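Local atomic coordinates of endolysin (Clostridium phage phiCD27, PDB entry 3QAY), a protein that probably cleaves the amide bond between N-acetylmuramic acid and L-alanine in the peptidoglycan of Clostridium difficile, as a zinc-dependent phage amidase. Residues A[2-7]-A[80-85]; A[84-89]-A[145-150]; A[96-101]-A[140-145]. All coordinates share one frame; numbering follows the deposited sequence.

Contact 1 of 3, residues A[2-7]-A[80-85]. With ZN (zinc ion), chain E.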
ATOM      1  N   MET A   2      -4.945 -11.328 -13.426  1.00 21.56           N
ATOM      2  CA  MET A   2      -5.334  -9.942 -13.126  1.00 20.16           C
ATOM      3  C   MET A   2      -4.263  -8.956 -13.590  1.00 19.08           C
ATOM      4  O   MET A   2      -3.075  -9.285 -13.611  1.00 18.67           O
ATOM      5  CB  MET A   2      -5.552  -9.742 -11.620  1.00 19.53           C
ATOM      6  CG  MET A   2      -6.946 -10.067 -11.115  1.00 20.21           C
ATOM      7  SD  MET A   2      -7.245  -9.348  -9.478  1.00 20.90           S
ATOM      8  CE  MET A   2      -6.237 -10.440  -8.478  1.00 18.47           C
ATOM      9  N   LYS A   3      -4.696  -7.747 -13.948  1.00 17.90           N
ATOM     10  CA  LYS A   3      -3.787  -6.615 -14.137  1.00 17.07           C
ATOM     11  C   LYS A   3      -3.895  -5.696 -12.915  1.00 15.58           C
ATOM     12  O   LYS A   3      -4.970  -5.162 -12.621  1.00 15.44           O
ATOM     13  CB  LYS A   3      -4.114  -5.840 -15.414  1.00 17.72           C
ATOM     14  CG  LYS A   3      -3.012  -4.847 -15.810  1.00 18.21           C
ATOM     15  CD  LYS A   3      -3.354  -4.048 -17.057  1.00 19.24           C
ATOM     16  CE  LYS A   3      -2.215  -3.104 -17.403  1.00 19.20           C
ATOM     17  NZ  LYS A   3      -2.483  -2.293 -18.626  1.00 20.98           N
ATOM     18  N   ILE A   4      -2.780  -5.516 -12.212  1.00 14.13           N
ATOM     19  CA  ILE A   4      -2.785  -4.861 -10.914  1.00 12.66           C
ATOM     20  C   ILE A   4      -1.943  -3.597 -10.952  1.00 12.26           C
ATOM     21  O   ILE A   4      -0.863  -3.570 -11.545  1.00 12.40           O
ATOM     22  CB  ILE A   4      -2.244  -5.799  -9.802  1.00 12.28           C
ATOM     23  CG1 ILE A   4      -3.023  -7.110  -9.766  1.00 12.43           C
ATOM     24  CG2 ILE A   4      -2.329  -5.131  -8.438  1.00 10.89           C
ATOM     25  CD1 ILE A   4      -2.530  -8.093  -8.709  1.00 12.21           C
ATOM     26  N   CYS A   5      -2.447  -2.542 -10.324  1.00 11.54           N
ATOM     27  CA  CYS A   5      -1.698  -1.298 -10.210  1.00 10.98           C
ATOM     28  C   CYS A   5      -1.287  -1.132  -8.766  1.00 10.21           C
ATOM     29  O   CYS A   5      -2.121  -1.270  -7.875  1.00  9.88           O
ATOM     30  CB  CYS A   5      -2.551  -0.108 -10.627  1.00 11.04           C
ATOM     31  SG  CYS A   5      -1.682   1.491 -10.552  1.00 11.76           S
ATOM     32  N   ILE A   6      -0.002  -0.860  -8.538  1.00  9.62           N
ATOM     33  CA  ILE A   6       0.494  -0.540  -7.206  1.00  9.02           C
ATOM     34  C   ILE A   6       0.981   0.900  -7.223  1.00  8.98           C
ATOM     35  O   ILE A   6       1.912   1.233  -7.961  1.00  9.31           O
ATOM     36  CB  ILE A   6       1.668  -1.449  -6.770  1.00  8.68           C
ATOM     37  CG1 ILE A   6       1.251  -2.916  -6.749  1.00  8.92           C
ATOM     38  CG2 ILE A   6       2.168  -1.055  -5.375  1.00  8.50           C
ATOM     39  CD1 ILE A   6       2.423  -3.871  -6.525  1.00  7.38           C
ATOM     40  N   THR A   7       0.331   1.760  -6.443  1.00  8.49           N
ATOM     41  CA  THR A   7       0.826   3.109  -6.241  1.00  8.44           C
ATOM     42  C   THR A   7       1.561   3.184  -4.909  1.00  7.93           C
ATOM     43  O   THR A   7       1.175   2.527  -3.946  1.00  7.29           O
ATOM     44  CB  THR A   7      -0.296   4.154  -6.265  1.00  8.35           C
ATOM     45  OG1 THR A   7      -1.256   3.865  -5.250  1.00  9.67           O
ATOM     46  CG2 THR A   7      -0.985   4.176  -7.618  1.00  8.53           C
ATOM     47  N   LEU A  80      -7.423  -4.148 -10.343  1.00 12.51           N
ATOM     48  CA  LEU A  80      -7.204  -3.829  -8.934  1.00 11.49           C
ATOM     49  C   LEU A  80      -6.103  -2.777  -8.727  1.00 10.88           C
ATOM     50  O   LEU A  80      -5.032  -2.848  -9.333  1.00 10.80           O
ATOM     51  CB  LEU A  80      -6.854  -5.110  -8.161  1.00 11.34           C
ATOM     52  CG  LEU A  80      -6.664  -4.992  -6.644  1.00 10.92           C
ATOM     53  CD1 LEU A  80      -7.925  -4.493  -5.964  1.00  9.72           C
ATOM     54  CD2 LEU A  80      -6.234  -6.335  -6.044  1.00 10.98           C
ATOM     55  N   LEU A  81      -6.379  -1.813  -7.851  1.00 10.21           N
ATOM     56  CA  LEU A  81      -5.388  -0.839  -7.399  1.00  9.54           C
ATOM     57  C   LEU A  81      -5.056  -1.069  -5.929  1.00  8.72           C
ATOM     58  O   LEU A  81      -5.954  -1.257  -5.109  1.00  8.53           O
ATOM     59  CB  LEU A  81      -5.920   0.585  -7.584  1.00  9.75           C
ATOM     60  CG  LEU A  81      -5.149   1.733  -6.918  1.00  9.97           C
ATOM     61  CD1 LEU A  81      -3.714   1.811  -7.434  1.00 10.58           C
ATOM     62  CD2 LEU A  81      -5.883   3.053  -7.136  1.00 10.92           C
ATOM     63  N   ILE A  82      -3.763  -1.064  -5.614  1.00  7.72           N
ATOM     64  CA  ILE A  82      -3.283  -1.122  -4.241  1.00  7.38           C
ATOM     65  C   ILE A  82      -2.391   0.090  -4.029  1.00  6.97           C
ATOM     66  O   ILE A  82      -1.467   0.312  -4.816  1.00  6.91           O
ATOM     67  CB  ILE A  82      -2.435  -2.393  -3.979  1.00  7.08           C
ATOM     68  CG1 ILE A  82      -3.277  -3.659  -4.134  1.00  6.87           C
ATOM     69  CG2 ILE A  82      -1.807  -2.346  -2.584  1.00  7.86           C
ATOM     70  CD1 ILE A  82      -2.446  -4.907  -4.343  1.00  7.26           C
ATOM     71  N   GLU A  83      -2.670   0.888  -3.002  1.00  6.53           N
ATOM     72  CA  GLU A  83      -1.738   1.948  -2.609  1.00  6.59           C
ATOM     73  C   GLU A  83      -1.101   1.607  -1.273  1.00  6.39           C
ATOM     74  O   GLU A  83      -1.788   1.285  -0.310  1.00  5.96           O
ATOM     75  CB  GLU A  83      -2.393   3.324  -2.536  1.00  6.71           C
ATOM     76  CG  GLU A  83      -1.367   4.442  -2.281  1.00  6.75           C
ATOM     77  CD  GLU A  83      -1.889   5.815  -2.628  1.00  8.36           C
ATOM     78  OE1 GLU A  83      -2.378   6.498  -1.705  1.00  9.50           O
ATOM     79  OE2 GLU A  83      -1.828   6.206  -3.820  1.00  8.72           O
ATOM     80  N   LEU A  84       0.224   1.705  -1.240  1.00  6.50           N
ATOM     81  CA  LEU A  84       1.017   1.301  -0.099  1.00  6.19           C
ATOM     82  C   LEU A  84       1.287   2.491   0.796  1.00  6.62           C
ATOM     83  O   LEU A  84       1.817   3.527   0.345  1.00  6.53           O
ATOM     84  CB  LEU A  84       2.345   0.695  -0.569  1.00  6.20           C
ATOM     85  CG  LEU A  84       2.237  -0.583  -1.405  1.00  5.95           C
ATOM     86  CD1 LEU A  84       3.619  -1.066  -1.823  1.00  6.28           C
ATOM     87  CD2 LEU A  84       1.502  -1.656  -0.621  1.00  6.23           C
ATOM     88  N   HIS A  85       0.910   2.330   2.062  1.00  6.71           N
ATOM     89  CA  HIS A  85       1.198   3.282   3.119  1.00  7.10           C
ATOM     90  C   HIS A  85       1.766   2.573   4.344  1.00  7.28           C
ATOM     91  O   HIS A  85       1.742   1.343   4.449  1.00  6.28           O
ATOM     92  CB  HIS A  85      -0.078   4.024   3.531  1.00  7.36           C
ATOM     93  CG  HIS A  85      -0.541   5.029   2.524  1.00  8.13           C
ATOM     94  ND1 HIS A  85      -0.291   6.378   2.649  1.00  8.87           N
ATOM     95  CD2 HIS A  85      -1.232   4.881   1.369  1.00  9.07           C
ATOM     96  CE1 HIS A  85      -0.814   7.018   1.619  1.00  9.67           C
ATOM     97  NE2 HIS A  85      -1.385   6.133   0.823  1.00  9.54           N
TER
HETATM   98 ZN    ZN E 180       0.557   7.409   4.130  1.00  9.00          ZN
HETATM   99  O   HOH W   1      -1.318   8.949   4.051  1.00 13.81           O

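Contact 2 of 3, residues A[84-89]-A[145-150]. With ZN (zinc ion), chain E.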
ATOM      1  N   LEU A  84       0.224   1.705  -1.240  1.00  6.50           N
ATOM      2  CA  LEU A  84       1.017   1.301  -0.099  1.00  6.19           C
ATOM      3  C   LEU A  84       1.287   2.491   0.796  1.00  6.62           C
ATOM      4  O   LEU A  84       1.817   3.527   0.345  1.00  6.53           O
ATOM      5  CB  LEU A  84       2.345   0.695  -0.569  1.00  6.20           C
ATOM      6  CG  LEU A  84       2.237  -0.583  -1.405  1.00  5.95           C
ATOM      7  CD1 LEU A  84       3.619  -1.066  -1.823  1.00  6.28           C
ATOM      8  CD2 LEU A  84       1.502  -1.656  -0.621  1.00  6.23           C
ATOM      9  N   HIS A  85       0.910   2.330   2.062  1.00  6.71           N
ATOM     10  CA  HIS A  85       1.198   3.282   3.119  1.00  7.10           C
ATOM     11  C   HIS A  85       1.766   2.573   4.344  1.00  7.28           C
ATOM     12  O   HIS A  85       1.742   1.343   4.449  1.00  6.28           O
ATOM     13  CB  HIS A  85      -0.078   4.024   3.531  1.00  7.36           C
ATOM     14  CG  HIS A  85      -0.541   5.029   2.524  1.00  8.13           C
ATOM     15  ND1 HIS A  85      -0.291   6.378   2.649  1.00  8.87           N
ATOM     16  CD2 HIS A  85      -1.232   4.881   1.369  1.00  9.07           C
ATOM     17  CE1 HIS A  85      -0.814   7.018   1.619  1.00  9.67           C
ATOM     18  NE2 HIS A  85      -1.385   6.133   0.823  1.00  9.54           N
ATOM     19  N   LEU A  86       2.303   3.383   5.252  1.00  7.65           N
ATOM     20  CA  LEU A  86       2.583   2.967   6.611  1.00  8.19           C
ATOM     21  C   LEU A  86       1.812   3.928   7.504  1.00  9.03           C
ATOM     22  O   LEU A  86       1.571   5.086   7.130  1.00  9.30           O
ATOM     23  CB  LEU A  86       4.082   3.026   6.928  1.00  8.25           C
ATOM     24  CG  LEU A  86       5.025   2.016   6.266  1.00  8.16           C
ATOM     25  CD1 LEU A  86       6.438   2.154   6.826  1.00  7.35           C
ATOM     26  CD2 LEU A  86       4.545   0.577   6.421  1.00  6.88           C
ATOM     27  N   ASN A  87       1.417   3.435   8.669  1.00  9.52           N
ATOM     28  CA  ASN A  87       0.601   4.188   9.599  1.00 10.50           C
ATOM     29  C   ASN A  87       1.481   4.969  10.558  1.00 11.19           C
ATOM     30  O   ASN A  87       2.706   4.818  10.565  1.00 10.80           O
ATOM     31  CB  ASN A  87      -0.319   3.230  10.375  1.00 10.82           C
ATOM     32  CG  ASN A  87      -1.737   3.757  10.530  1.00 11.28           C
ATOM     33  OD1 ASN A  87      -1.955   4.956  10.726  1.00 11.06           O
ATOM     34  ND2 ASN A  87      -2.715   2.850  10.453  1.00 11.53           N
ATOM     35  N   ALA A  88       0.841   5.815  11.356  1.00 12.17           N
ATOM     36  CA  ALA A  88       1.524   6.587  12.373  1.00 13.24           C
ATOM     37  C   ALA A  88       0.526   7.063  13.420  1.00 14.53           C
ATOM     38  O   ALA A  88      -0.654   7.256  13.126  1.00 14.51           O
ATOM     39  CB  ALA A  88       2.243   7.777  11.742  1.00 13.31           C
ATOM     40  N   SER A  89       1.005   7.228  14.648  1.00 15.92           N
ATOM     41  CA  SER A  89       0.216   7.831  15.709  1.00 17.28           C
ATOM     42  C   SER A  89       1.173   8.650  16.576  1.00 18.67           C
ATOM     43  O   SER A  89       1.745   9.633  16.098  1.00 18.52           O
ATOM     44  CB  SER A  89      -0.530   6.753  16.510  1.00 17.68           C
ATOM     45  OG  SER A  89       0.365   5.884  17.192  1.00 17.98           O
ATOM     46  N   GLU A 145      -2.224  -0.006   4.898  1.00  8.74           N
ATOM     47  CA  GLU A 145      -1.359   0.523   5.939  1.00  9.34           C
ATOM     48  C   GLU A 145      -0.715  -0.690   6.618  1.00  9.16           C
ATOM     49  O   GLU A 145      -1.256  -1.228   7.590  1.00  8.89           O
ATOM     50  CB  GLU A 145      -2.180   1.344   6.943  1.00 10.22           C
ATOM     51  CG  GLU A 145      -2.962   2.504   6.309  1.00 12.19           C
ATOM     52  CD  GLU A 145      -2.362   3.876   6.585  1.00 15.48           C
ATOM     53  OE1 GLU A 145      -1.442   3.986   7.419  1.00 17.66           O
ATOM     54  OE2 GLU A 145      -2.833   4.856   5.977  1.00 18.52           O
ATOM     55  N   SER A 146       0.435  -1.109   6.091  1.00  8.88           N
ATOM     56  CA  SER A 146       1.052  -2.403   6.443  1.00  9.31           C
ATOM     57  C   SER A 146       1.423  -2.536   7.915  1.00  9.72           C
ATOM     58  O   SER A 146       1.208  -3.592   8.521  1.00 10.40           O
ATOM     59  CB  SER A 146       2.306  -2.648   5.592  1.00  9.13           C
ATOM     60  OG  SER A 146       1.981  -2.863   4.230  1.00  9.10           O
ATOM     61  N   PHE A 147       2.013  -1.478   8.463  1.00  9.39           N
ATOM     62  CA  PHE A 147       2.396  -1.400   9.873  1.00  9.96           C
ATOM     63  C   PHE A 147       2.726   0.058  10.213  1.00 10.06           C
ATOM     64  O   PHE A 147       2.702   0.912   9.322  1.00  9.64           O
ATOM     65  CB  PHE A 147       3.591  -2.317  10.183  1.00 10.27           C
ATOM     66  CG  PHE A 147       4.830  -2.014   9.374  1.00  9.61           C
ATOM     67  CD1 PHE A 147       5.740  -1.049   9.799  1.00 10.39           C
ATOM     68  CD2 PHE A 147       5.088  -2.696   8.194  1.00  8.89           C
ATOM     69  CE1 PHE A 147       6.874  -0.764   9.051  1.00  9.63           C
ATOM     70  CE2 PHE A 147       6.220  -2.420   7.446  1.00  8.35           C
ATOM     71  CZ  PHE A 147       7.111  -1.455   7.872  1.00  8.93           C
ATOM     72  N   PHE A 148       3.022   0.342  11.483  1.00 10.54           N
ATOM     73  CA  PHE A 148       3.319   1.714  11.918  1.00 11.03           C
ATOM     74  C   PHE A 148       4.796   2.066  11.740  1.00 11.27           C
ATOM     75  O   PHE A 148       5.679   1.395  12.271  1.00 11.77           O
ATOM     76  CB  PHE A 148       2.882   1.940  13.371  1.00 11.85           C
ATOM     77  CG  PHE A 148       1.405   2.195  13.528  1.00 12.08           C
ATOM     78  CD1 PHE A 148       0.935   3.430  13.958  1.00 12.21           C
ATOM     79  CD2 PHE A 148       0.482   1.206  13.219  1.00 12.33           C
ATOM     80  CE1 PHE A 148      -0.430   3.667  14.101  1.00 12.37           C
ATOM     81  CE2 PHE A 148      -0.889   1.439  13.350  1.00 12.13           C
ATOM     82  CZ  PHE A 148      -1.341   2.671  13.794  1.00 12.25           C
ATOM     83  N   CYS A 149       5.066   3.130  10.995  1.00 11.43           N
ATOM     84  CA  CYS A 149       6.443   3.563  10.761  1.00 11.77           C
ATOM     85  C   CYS A 149       7.073   4.239  11.988  1.00 12.35           C
ATOM     86  O   CYS A 149       8.276   4.509  11.992  1.00 13.13           O
ATOM     87  CB  CYS A 149       6.509   4.498   9.556  1.00 11.43           C
ATOM     88  SG  CYS A 149       5.938   6.165   9.905  1.00 12.98           S
ATOM     89  N   ASP A 150       6.271   4.505  13.020  1.00 12.73           N
ATOM     90  CA  ASP A 150       6.760   5.144  14.248  1.00 13.40           C
ATOM     91  C   ASP A 150       6.735   4.193  15.453  1.00 14.28           C
ATOM     92  O   ASP A 150       6.830   4.635  16.596  1.00 14.72           O
ATOM     93  CB  ASP A 150       5.961   6.426  14.540  1.00 13.49           C
ATOM     94  CG  ASP A 150       4.480   6.165  14.787  1.00 13.06           C
ATOM     95  OD1 ASP A 150       3.998   5.045  14.495  1.00 12.07           O
ATOM     96  OD2 ASP A 150       3.788   7.090  15.270  1.00 12.43           O
TER
HETATM   97 ZN    ZN E 180       0.557   7.409   4.130  1.00  9.00          ZN
HETATM   98  O   HOH W   2       2.653  -0.672   2.878  1.00  3.48           O
HETATM   99  O   HOH W   3      -1.619   0.260  10.101  1.00  8.25           O
HETATM  100  O   HOH W   4       2.548   4.391  16.606  1.00  4.72           O
HETATM  101  O   HOH W   1      -1.318   8.949   4.051  1.00 13.81           O

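Contact 3 of 3, residues A[96-101]-A[140-145]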
ATOM      1  N   SER A  96      -1.695  -3.651  11.499  1.00 13.84           N
ATOM      2  CA  SER A  96      -2.029  -3.523  10.095  1.00 13.22           C
ATOM      3  C   SER A  96      -3.495  -3.164   9.935  1.00 13.41           C
ATOM      4  O   SER A  96      -4.325  -3.505  10.773  1.00 14.04           O
ATOM      5  CB  SER A  96      -1.751  -4.834   9.368  1.00 12.89           C
ATOM      6  OG  SER A  96      -0.420  -5.239   9.577  1.00 12.75           O
ATOM      7  N   GLU A  97      -3.794  -2.517   8.820  1.00 12.93           N
ATOM      8  CA  GLU A  97      -5.091  -1.936   8.567  1.00 13.36           C
ATOM      9  C   GLU A  97      -5.219  -1.728   7.057  1.00 12.47           C
ATOM     10  O   GLU A  97      -4.254  -1.333   6.413  1.00 11.91           O
ATOM     11  CB  GLU A  97      -5.106  -0.622   9.324  1.00 14.11           C
ATOM     12  CG  GLU A  97      -6.236   0.292   9.119  1.00 15.60           C
ATOM     13  CD  GLU A  97      -6.140   1.440  10.092  1.00 16.77           C
ATOM     14  OE1 GLU A  97      -5.870   2.580   9.663  1.00 16.33           O
ATOM     15  OE2 GLU A  97      -6.282   1.177  11.301  1.00 19.11           O
ATOM     16  N   VAL A  98      -6.388  -2.022   6.489  1.00 12.26           N
ATOM     17  CA  VAL A  98      -6.605  -1.830   5.053  1.00 11.41           C
ATOM     18  C   VAL A  98      -7.889  -1.021   4.813  1.00 11.67           C
ATOM     19  O   VAL A  98      -8.965  -1.393   5.293  1.00 12.02           O
ATOM     20  CB  VAL A  98      -6.665  -3.184   4.295  1.00 11.56           C
ATOM     21  CG1 VAL A  98      -6.983  -2.969   2.817  1.00 11.23           C
ATOM     22  CG2 VAL A  98      -5.354  -3.962   4.466  1.00 10.00           C
ATOM     23  N   LEU A  99      -7.761   0.082   4.075  1.00 10.91           N
ATOM     24  CA  LEU A  99      -8.903   0.952   3.782  1.00 11.27           C
ATOM     25  C   LEU A  99      -9.496   0.594   2.426  1.00 10.87           C
ATOM     26  O   LEU A  99      -8.763   0.300   1.476  1.00 10.42           O
ATOM     27  CB  LEU A  99      -8.487   2.426   3.825  1.00 11.22           C
ATOM     28  CG  LEU A  99      -7.671   2.834   5.059  1.00 12.06           C
ATOM     29  CD1 LEU A  99      -7.414   4.345   5.087  1.00 11.81           C
ATOM     30  CD2 LEU A  99      -8.366   2.391   6.338  1.00 12.69           C
ATOM     31  N   TYR A 100     -10.824   0.591   2.347  1.00 11.08           N
ATOM     32  CA  TYR A 100     -11.524   0.173   1.137  1.00 11.11           C
ATOM     33  C   TYR A 100     -12.741   1.066   0.879  1.00 11.55           C
ATOM     34  O   TYR A 100     -13.141   1.863   1.742  1.00 11.18           O
ATOM     35  CB  TYR A 100     -11.946  -1.295   1.242  1.00 11.19           C
ATOM     36  CG  TYR A 100     -13.022  -1.525   2.274  1.00 12.63           C
ATOM     37  CD1 TYR A 100     -14.365  -1.443   1.933  1.00 13.43           C
ATOM     38  CD2 TYR A 100     -12.696  -1.808   3.597  1.00 12.81           C
ATOM     39  CE1 TYR A 100     -15.359  -1.641   2.878  1.00 14.43           C
ATOM     40  CE2 TYR A 100     -13.687  -2.016   4.551  1.00 14.49           C
ATOM     41  CZ  TYR A 100     -15.017  -1.933   4.179  1.00 15.08           C
ATOM     42  OH  TYR A 100     -16.003  -2.123   5.115  1.00 16.52           O
ATOM     43  N   TYR A 101     -13.316   0.909  -0.313  1.00 11.46           N
ATOM     44  CA  TYR A 101     -14.398   1.778  -0.798  1.00 12.20           C
ATOM     45  C   TYR A 101     -15.705   1.044  -1.064  1.00 13.10           C
ATOM     46  O   TYR A 101     -16.767   1.636  -0.949  1.00 13.96           O
ATOM     47  CB  TYR A 101     -13.957   2.482  -2.085  1.00 11.90           C
ATOM     48  CG  TYR A 101     -14.913   3.556  -2.563  1.00 11.89           C
ATOM     49  CD1 TYR A 101     -14.948   4.792  -1.951  1.00 12.17           C
ATOM     50  CD2 TYR A 101     -15.785   3.323  -3.619  1.00 13.11           C
ATOM     51  CE1 TYR A 101     -15.819   5.783  -2.368  1.00 13.46           C
ATOM     52  CE2 TYR A 101     -16.667   4.304  -4.051  1.00 14.47           C
ATOM     53  CZ  TYR A 101     -16.675   5.539  -3.414  1.00 14.31           C
ATOM     54  OH  TYR A 101     -17.525   6.533  -3.823  1.00 15.50           O
ATOM     55  N   THR A 140     -11.617  -1.380  -8.595  1.00 12.11           N
ATOM     56  CA  THR A 140     -11.622  -1.678  -7.167  1.00 11.64           C
ATOM     57  C   THR A 140     -10.265  -1.299  -6.591  1.00 10.97           C
ATOM     58  O   THR A 140      -9.226  -1.600  -7.192  1.00 10.82           O
ATOM     59  CB  THR A 140     -11.886  -3.167  -6.912  1.00 11.80           C
ATOM     60  OG1 THR A 140     -13.126  -3.531  -7.525  1.00 11.72           O
ATOM     61  CG2 THR A 140     -11.954  -3.459  -5.418  1.00 11.22           C
ATOM     62  N   ALA A 141     -10.271  -0.614  -5.449  1.00 10.52           N
ATOM     63  CA  ALA A 141      -9.031  -0.153  -4.833  1.00  9.90           C
ATOM     64  C   ALA A 141      -8.988  -0.456  -3.344  1.00  9.98           C
ATOM     65  O   ALA A 141     -10.026  -0.486  -2.677  1.00 10.49           O
ATOM     66  CB  ALA A 141      -8.848   1.330  -5.063  1.00  9.90           C
ATOM     67  N   VAL A 142      -7.776  -0.696  -2.841  1.00  9.38           N
ATOM     68  CA  VAL A 142      -7.532  -0.770  -1.408  1.00  9.10           C
ATOM     69  C   VAL A 142      -6.280   0.022  -1.051  1.00  8.74           C
ATOM     70  O   VAL A 142      -5.341   0.115  -1.835  1.00  8.53           O
ATOM     71  CB  VAL A 142      -7.418  -2.229  -0.896  1.00  8.96           C
ATOM     72  CG1 VAL A 142      -8.735  -2.945  -1.087  1.00  9.16           C
ATOM     73  CG2 VAL A 142      -6.297  -2.973  -1.589  1.00  9.68           C
ATOM     74  N   LEU A 143      -6.300   0.622   0.130  1.00  8.58           N
ATOM     75  CA  LEU A 143      -5.153   1.340   0.635  1.00  8.46           C
ATOM     76  C   LEU A 143      -4.623   0.528   1.795  1.00  8.18           C
ATOM     77  O   LEU A 143      -5.320   0.336   2.793  1.00  8.36           O
ATOM     78  CB  LEU A 143      -5.565   2.739   1.070  1.00  8.56           C
ATOM     79  CG  LEU A 143      -4.468   3.708   1.504  1.00  9.11           C
ATOM     80  CD1 LEU A 143      -5.017   5.122   1.557  1.00  9.67           C
ATOM     81  CD2 LEU A 143      -3.869   3.323   2.853  1.00  8.29           C
ATOM     82  N   ILE A 144      -3.398   0.032   1.661  1.00  8.06           N
ATOM     83  CA  ILE A 144      -2.806  -0.809   2.696  1.00  8.29           C
ATOM     84  C   ILE A 144      -1.894   0.010   3.605  1.00  8.49           C
ATOM     85  O   ILE A 144      -0.940   0.659   3.142  1.00  7.70           O
ATOM     86  CB  ILE A 144      -2.019  -2.000   2.104  1.00  8.39           C
ATOM     87  CG1 ILE A 144      -2.887  -2.781   1.116  1.00  7.84           C
ATOM     88  CG2 ILE A 144      -1.543  -2.925   3.226  1.00  9.03           C
ATOM     89  CD1 ILE A 144      -2.151  -3.916   0.409  1.00  7.26           C
ATOM     90  N   GLU A 145      -2.224  -0.006   4.898  1.00  8.74           N
ATOM     91  CA  GLU A 145      -1.359   0.523   5.939  1.00  9.34           C
ATOM     92  C   GLU A 145      -0.715  -0.690   6.618  1.00  9.16           C
ATOM     93  O   GLU A 145      -1.256  -1.228   7.590  1.00  8.89           O
ATOM     94  CB  GLU A 145      -2.180   1.344   6.943  1.00 10.22           C
ATOM     95  CG  GLU A 145      -2.962   2.504   6.309  1.00 12.19           C
ATOM     96  CD  GLU A 145      -2.362   3.876   6.585  1.00 15.48           C
ATOM     97  OE1 GLU A 145      -1.442   3.986   7.419  1.00 17.66           O
ATOM     98  OE2 GLU A 145      -2.833   4.856   5.977  1.00 18.52           O
TER
HETATM   99  O   HOH W   5     -12.662  -0.564  -2.405  1.00  7.66           O

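Contact 1 of 3, residues A[2-7]-A[80-85]
The hydroxyl of Thr-7 donates to the carboxylate of Glu-83, OG1 to OE2 2.8 Å, on the anti lone pair of that oxygen. Lys-69 grips the same OE2 in a salt bridge, while the other oxygen, OE1, takes the NE2 proton of His-85 at 2.7 Å, within 8° of the ring plane. Glu-83 is thus held at both oxygens. Its bond to NE2 helps fix the rotation of the imidazole, whose ND1 sits 2.0 Å from the zinc. With OG1 turned between its own backbone N and carbonyl carbon (chi1 59°), Thr-7 faces the acid and sends CG2 to Leu-81 CD1, 3.6 Å away and roughly at a right angle. Backbone bonds tie the two strands in parallel register, among them Cys-5 N to Leu-80 O at 2.8 Å. Cys-5 SG lies 3.7 Å from Leu-81 CD1 on the Thr-7 face. On the other face Ile-6 CG2 meets Leu-84 CD1 at 3.8 Å, and helix 27-44 packs over Ile-4, Ile-6 and Ile-82 through Leu-38 and Phe-42. Adjacent parallel strands leading into a metal site, where His-10 and Glu-27 join His-85, are consistent with the alpha/beta fold of this N-acetylmuramoyl-L-alanine amidase family.

Contact 2 of 3, residues A[84-89]-A[145-150]
The amide of Asn-87 stacks on the ring of Phe-148, their planes only 10° apart, and Asn-87 CB stands over the ring centre, 3.4 Å from the centroid. At the edge of that ring, in its plane, lie Ser-89 N and Asp-150 OD1. The Phe-147 ring carries Leu-86 CD2 on one face, 3.5 Å from the centroid, a CH-pi contact; its CG is placed between backbone N and carbonyl carbon (chi1 59°), which brings the ring alongside the leucine. Leu-86 CD1 reaches across to Cys-149 CB at 3.6 Å. Glu-145 bends at chi2 (-106°), and its OE1 lies 3.1 Å from Asn-87 CG, but the angles to Asn-87 N and ND2 are too poor for a hydrogen bond. Water 3 instead joins Asn-87 ND2 to Glu-145 O.

The backbones pair in parallel with a beta bulge: Ser-146 N bonds to His-85 O, Asn-87 N to Phe-147 O at 2.9 Å, and Cys-149 N to Asn-87 O. Beyond the bulge, Ser-89 N donates to Asp-150 OD2 at 2.9 Å on the syn side, and water 4 bridges Ser-89 OG, also bonded to Gly-93 N, to Asp-150 OD1. The contact closes the ends of strands 80-87 and 140-148 beside the zinc. Tyr-30 of helix 27-44 meets the Phe-147 ring edge-to-face, and Tyr-155 and Ala-158 of helix 152-175 also touch it.

Contact 3 of 3, residues A[96-101]-A[140-145]
Val-98 points CG1 anti to its backbone N (chi1 176°), and this sets its two methyls over different partners: CG1 lies 3.8 Å from Val-142 CB, while CG2 runs alongside Ile-144, 4.1 Å from its CG2. With CG1 beside its own N (chi1 -53°) and CG2 anti to it, Ile-144 turns the CG2 methyl to the valine. The motif is an antiparallel strand pair, the one antiparallel pairing between neighbours in the mixed sheet of the amidase alpha/beta fold, since strand 96-100 runs against strand 140-148.

Glu-97 and Glu-145 form a hydrogen-bonded pair, with Glu-145 N to Glu-97 O at 2.9 Å and the return bond from Glu-97 N to Glu-145 O at 3.1 Å. Leu-99 and Leu-143 form the next such pair, Leu-99 N to Leu-143 O and Leu-143 N to Leu-99 O, both 2.8 Å. On the Leu-99 face the two leucine CB atoms come to 4.0 Å, and Leu-131 touches both side chains. The acid of Glu-97 is held through OE2 by Arg-123 and Lys-126 in salt bridges. Val-98 packs on Ala-109 and Ile-112 of helix 103-116, which covers the opposite face. Past the last direct pair the strands part, and water 5 fills in, accepting from Tyr-101 N at 2.6 Å and donating to Ala-141 O.

All three contacts lie in one sheet, and strand 80-87 serves contacts 1 and 2 while strand 140-148 serves 2 and 3. Contacts 1 and 3 are buried strand pairs, parallel in the first and antiparallel in the third; contact 2 is only partly buried and has water bridges, a bulge and an amide-on-ring stack where the strands end. Contact 1 mixes an aliphatic face with a hydrogen-bonded Thr-Glu-His chain leading to the zinc, whereas contact 3 is mostly aliphatic, with acids at one end. His-85 is common to contacts 1 and 2 and Glu-145 to contacts 2 and 3, and His-85 N probably bonds to Ile-144 O, stitching the strands together.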